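Local coordinates for protein PKS (Streptomyces albus, PDB 4OQJ) that probably extends polyketide chains by ketosynthase-catalysed condensation of carrier-protein-bound acyl groups during oxazolomycin biosynthesis, at residues 613-625 and 631-643. Sequence-based numbering, arbitrary orientation.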
loop_
_atom_site.group_PDB
_atom_site.type_symbol
_atom_site.label_atom_id
_atom_site.label_comp_id
_atom_site.label_asym_id
_atom_site.label_seq_id
_atom_site.Cartn_x
_atom_site.Cartn_y
_atom_site.Cartn_z
ATOM N N SER A 613 -11.045 8.329 40.139
ATOM C CA SER A 613 -10.402 9.360 40.943
ATOM C C SER A 613 -9.322 8.755 41.815
ATOM O O SER A 613 -9.512 7.677 42.388
ATOM C CB SER A 613 -11.406 10.086 41.834
ATOM O OG SER A 613 -10.723 10.977 42.704
ATOM N N THR A 614 -8.202 9.460 41.932
ATOM C CA THR A 614 -7.124 9.021 42.807
ATOM C C THR A 614 -6.805 10.111 43.832
ATOM O O THR A 614 -5.793 10.043 44.529
ATOM C CB THR A 614 -5.860 8.631 41.995
ATOM O OG1 THR A 614 -5.461 9.703 41.130
ATOM C CG2 THR A 614 -6.143 7.398 41.151
ATOM N N ALA A 615 -7.695 11.099 43.934
ATOM C CA ALA A 615 -7.598 12.139 44.958
ATOM C C ALA A 615 -7.705 11.547 46.366
ATOM O O ALA A 615 -8.642 10.808 46.649
ATOM C CB ALA A 615 -8.681 13.170 44.757
ATOM N N PRO A 616 -6.758 11.878 47.258
ATOM C CA PRO A 616 -6.886 11.407 48.643
ATOM C C PRO A 616 -8.152 11.896 49.331
ATOM O O PRO A 616 -8.604 13.022 49.097
ATOM C CB PRO A 616 -5.647 11.990 49.338
ATOM C CG PRO A 616 -4.686 12.270 48.255
ATOM C CD PRO A 616 -5.493 12.602 47.033
ATOM N N VAL A 617 -8.717 11.029 50.164
ATOM C CA VAL A 617 -9.808 11.387 51.044
ATOM C C VAL A 617 -9.213 11.805 52.376
ATOM O O VAL A 617 -8.498 11.027 53.008
ATOM C CB VAL A 617 -10.796 10.218 51.250
ATOM C CG1 VAL A 617 -11.881 10.589 52.255
ATOM C CG2 VAL A 617 -11.424 9.809 49.922
ATOM N N VAL A 618 -9.506 13.036 52.793
ATOM C CA VAL A 618 -9.121 13.530 54.116
ATOM C C VAL A 618 -10.331 13.565 55.053
ATOM O O VAL A 618 -11.342 14.222 54.774
ATOM C CB VAL A 618 -8.494 14.938 54.030
ATOM C CG1 VAL A 618 -8.088 15.448 55.419
ATOM C CG2 VAL A 618 -7.290 14.916 53.115
ATOM N N ALA A 619 -10.220 12.841 56.159
ATOM C CA ALA A 619 -11.212 12.875 57.229
ATOM C C ALA A 619 -10.527 13.329 58.518
ATOM O O ALA A 619 -10.028 12.505 59.289
ATOM C CB ALA A 619 -11.861 11.505 57.417
ATOM N N ALA A 620 -10.519 14.639 58.748
ATOM C CA ALA A 620 -9.698 15.238 59.802
ATOM C C ALA A 620 -10.332 15.184 61.198
ATOM O O ALA A 620 -9.621 15.229 62.201
ATOM C CB ALA A 620 -9.379 16.670 59.437
ATOM N N ASP A 621 -11.659 15.072 61.254
ATOM C CA ASP A 621 -12.401 15.100 62.513
ATOM C C ASP A 621 -13.365 13.912 62.621
ATOM O O ASP A 621 -14.495 13.973 62.131
ATOM C CB ASP A 621 -13.173 16.417 62.634
ATOM C CG ASP A 621 -14.010 16.494 63.904
ATOM O OD1 ASP A 621 -13.693 15.779 64.881
ATOM O OD2 ASP A 621 -14.986 17.274 63.926
ATOM N N ARG A 622 -12.921 12.848 63.285
ATOM C CA ARG A 622 -13.652 11.581 63.306
ATOM C C ARG A 622 -14.273 11.269 64.671
ATOM O O ARG A 622 -14.671 10.130 64.929
ATOM C CB ARG A 622 -12.713 10.438 62.905
ATOM C CG ARG A 622 -11.841 10.754 61.691
ATOM C CD ARG A 622 -11.080 9.528 61.217
ATOM N NE ARG A 622 -10.156 9.843 60.132
ATOM C CZ ARG A 622 -9.474 8.932 59.448
ATOM N NH1 ARG A 622 -9.621 7.642 59.724
ATOM N NH2 ARG A 622 -8.653 9.305 58.477
ATOM N N THR A 623 -14.360 12.274 65.536
ATOM C CA THR A 623 -14.759 12.054 66.931
ATOM C C THR A 623 -16.176 11.490 67.059
ATOM O O THR A 623 -16.365 10.389 67.575
ATOM C CB THR A 623 -14.671 13.358 67.745
ATOM O OG1 THR A 623 -15.522 14.350 67.159
ATOM C CG2 THR A 623 -13.240 13.876 67.774
ATOM N N GLU A 624 -17.161 12.239 66.569
ATOM C CA GLU A 624 -18.566 11.858 66.693
ATOM C C GLU A 624 -19.024 10.842 65.637
ATOM O O GLU A 624 -20.202 10.824 65.268
ATOM C CB GLU A 624 -19.450 13.108 66.607
ATOM N N LEU A 625 -18.103 10.002 65.160
ATOM C CA LEU A 625 -18.433 8.960 64.186
ATOM C C LEU A 625 -18.465 7.584 64.846
ATOM O O LEU A 625 -17.626 7.290 65.703
ATOM C CB LEU A 625 -17.423 8.936 63.034
ATOM C CG LEU A 625 -17.401 10.094 62.034
ATOM C CD1 LEU A 625 -16.315 9.856 60.996
ATOM C CD2 LEU A 625 -18.753 10.280 61.358
ATOM N N ARG A 631 -14.062 2.127 60.674
ATOM C CA ARG A 631 -13.515 1.006 59.913
ATOM C C ARG A 631 -13.550 1.304 58.416
ATOM O O ARG A 631 -12.584 1.045 57.701
ATOM C CB ARG A 631 -14.286 -0.284 60.206
ATOM N N LEU A 632 -14.668 1.845 57.948
ATOM C CA LEU A 632 -14.821 2.155 56.537
ATOM C C LEU A 632 -13.770 3.163 56.102
ATOM O O LEU A 632 -13.219 3.054 55.008
ATOM C CB LEU A 632 -16.225 2.692 56.252
ATOM C CG LEU A 632 -17.337 1.646 56.189
ATOM C CD1 LEU A 632 -18.702 2.314 56.070
ATOM C CD2 LEU A 632 -17.119 0.683 55.028
ATOM N N LEU A 633 -13.492 4.143 56.962
ATOM C CA LEU A 633 -12.475 5.141 56.667
ATOM C C LEU A 633 -11.098 4.495 56.623
ATOM O O LEU A 633 -10.261 4.867 55.800
ATOM C CB LEU A 633 -12.498 6.268 57.696
ATOM C CG LEU A 633 -13.611 7.308 57.538
ATOM C CD1 LEU A 633 -13.529 8.321 58.656
ATOM C CD2 LEU A 633 -13.545 8.021 56.183
ATOM N N ASP A 634 -10.867 3.527 57.508
ATOM C CA ASP A 634 -9.612 2.782 57.519
ATOM C C ASP A 634 -9.450 1.962 56.245
ATOM O O ASP A 634 -8.372 1.925 55.657
ATOM C CB ASP A 634 -9.541 1.862 58.741
ATOM C CG ASP A 634 -9.051 2.578 59.981
ATOM O OD1 ASP A 634 -7.892 3.045 59.978
ATOM O OD2 ASP A 634 -9.813 2.659 60.968
ATOM N N GLY A 635 -10.535 1.316 55.827
ATOM C CA GLY A 635 -10.538 0.479 54.644
ATOM C C GLY A 635 -10.133 1.194 53.369
ATOM O O GLY A 635 -9.419 0.626 52.547
ATOM N N ILE A 636 -10.595 2.427 53.188
ATOM C CA ILE A 636 -10.197 3.224 52.025
ATOM C C ILE A 636 -8.934 4.026 52.322
ATOM O O ILE A 636 -8.488 4.818 51.500
ATOM C CB ILE A 636 -11.315 4.203 51.576
ATOM C CG1 ILE A 636 -11.587 5.267 52.651
ATOM C CG2 ILE A 636 -12.579 3.435 51.228
ATOM C CD1 ILE A 636 -12.486 6.405 52.180
ATOM N N GLY A 637 -8.387 3.845 53.515
ATOM C CA GLY A 637 -7.167 4.522 53.906
ATOM C C GLY A 637 -7.289 6.027 53.857
ATOM O O GLY A 637 -6.474 6.701 53.229
ATOM N N ALA A 638 -8.311 6.560 54.516
ATOM C CA ALA A 638 -8.504 8.001 54.560
ATOM C C ALA A 638 -7.409 8.647 55.395
ATOM O O ALA A 638 -7.087 8.179 56.478
ATOM C CB ALA A 638 -9.876 8.344 55.126
ATOM N N GLN A 639 -6.840 9.729 54.886
ATOM C CA GLN A 639 -5.817 10.459 55.614
ATOM C C GLN A 639 -6.438 11.317 56.728
ATOM O O GLN A 639 -7.627 11.641 56.688
ATOM C CB GLN A 639 -5.010 11.314 54.633
ATOM C CG GLN A 639 -4.323 10.475 53.548
ATOM C CD GLN A 639 -3.686 11.313 52.454
ATOM O OE1 GLN A 639 -3.600 12.539 52.562
ATOM N NE2 GLN A 639 -3.233 10.651 51.387
ATOM N N HIS A 640 -5.636 11.662 57.734
ATOM C CA HIS A 640 -6.092 12.533 58.812
ATOM C C HIS A 640 -5.777 13.997 58.508
ATOM O O HIS A 640 -6.328 14.903 59.139
ATOM C CB HIS A 640 -5.466 12.105 60.138
ATOM C CG HIS A 640 -5.962 10.779 60.621
ATOM N ND1 HIS A 640 -5.383 9.586 60.241
ATOM C CD2 HIS A 640 -7.008 10.455 61.415
ATOM C CE1 HIS A 640 -6.041 8.586 60.799
ATOM N NE2 HIS A 640 -7.030 9.082 61.516
ATOM N N THR A 641 -4.895 14.218 57.536
ATOM C CA THR A 641 -4.637 15.562 57.022
ATOM C C THR A 641 -3.849 15.510 55.706
ATOM O O THR A 641 -3.375 14.448 55.299
ATOM C CB THR A 641 -3.874 16.425 58.052
ATOM O OG1 THR A 641 -3.125 17.435 57.366
ATOM C CG2 THR A 641 -2.927 15.574 58.897
ATOM N N ALA A 642 -3.734 16.662 55.042
ATOM C CA ALA A 642 -2.975 16.779 53.795
ATOM C C ALA A 642 -1.904 17.864 53.918
ATOM O O ALA A 642 -2.126 18.901 54.550
ATOM C CB ALA A 642 -3.908 17.083 52.627
ATOM N N GLY A 643 -0.745 17.612 53.309
ATOM C CA GLY A 643 0.366 18.551 53.323
ATOM C C GLY A 643 0.611 19.171 51.960
ATOM O O GLY A 643 0.492 20.386 51.786
HETATM O O HOH W 1 -6.655 16.453 62.125
#
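The guanidinium of R622 lies flat on the H640 ring, planes 12° apart and centres 3.6 Å apart, while L633 CD1 packs over the opposite guanidinium face. Near the guanidinium plane, NH2 donates to A638 O at 2.8 Å, above the plane of that carbonyl, and weakly to Q639 O. With CG beside the backbone N (chi1 -45°), the extended chain carries the group to these two carbonyls, while NE makes a nearly straight bond (171°) to a lone pair of A619 O in its own segment. On the face away from H640, L633 CD1 also touches A619 CB at 3.8 Å and L625 CD1 at 3.9 Å.

The backbones meet in a single parallel bridge: Q639 N donates to V617 O (2.8 Å) and A619 N to Q639 O (2.9 Å). A Schellman motif at G637 ends helix 627-635 and turns the chain into this bridge. The contact thus joins the outer strand 617-618 of the three-stranded parallel sheet to the end of that helix, whose L633 also packs on F598 of helix 594-610. Two good N-H...O bonds, a weak third and both packed faces hold the guanidinium's rotation; its positive charge over the ring would probably disfavour protonation of H640.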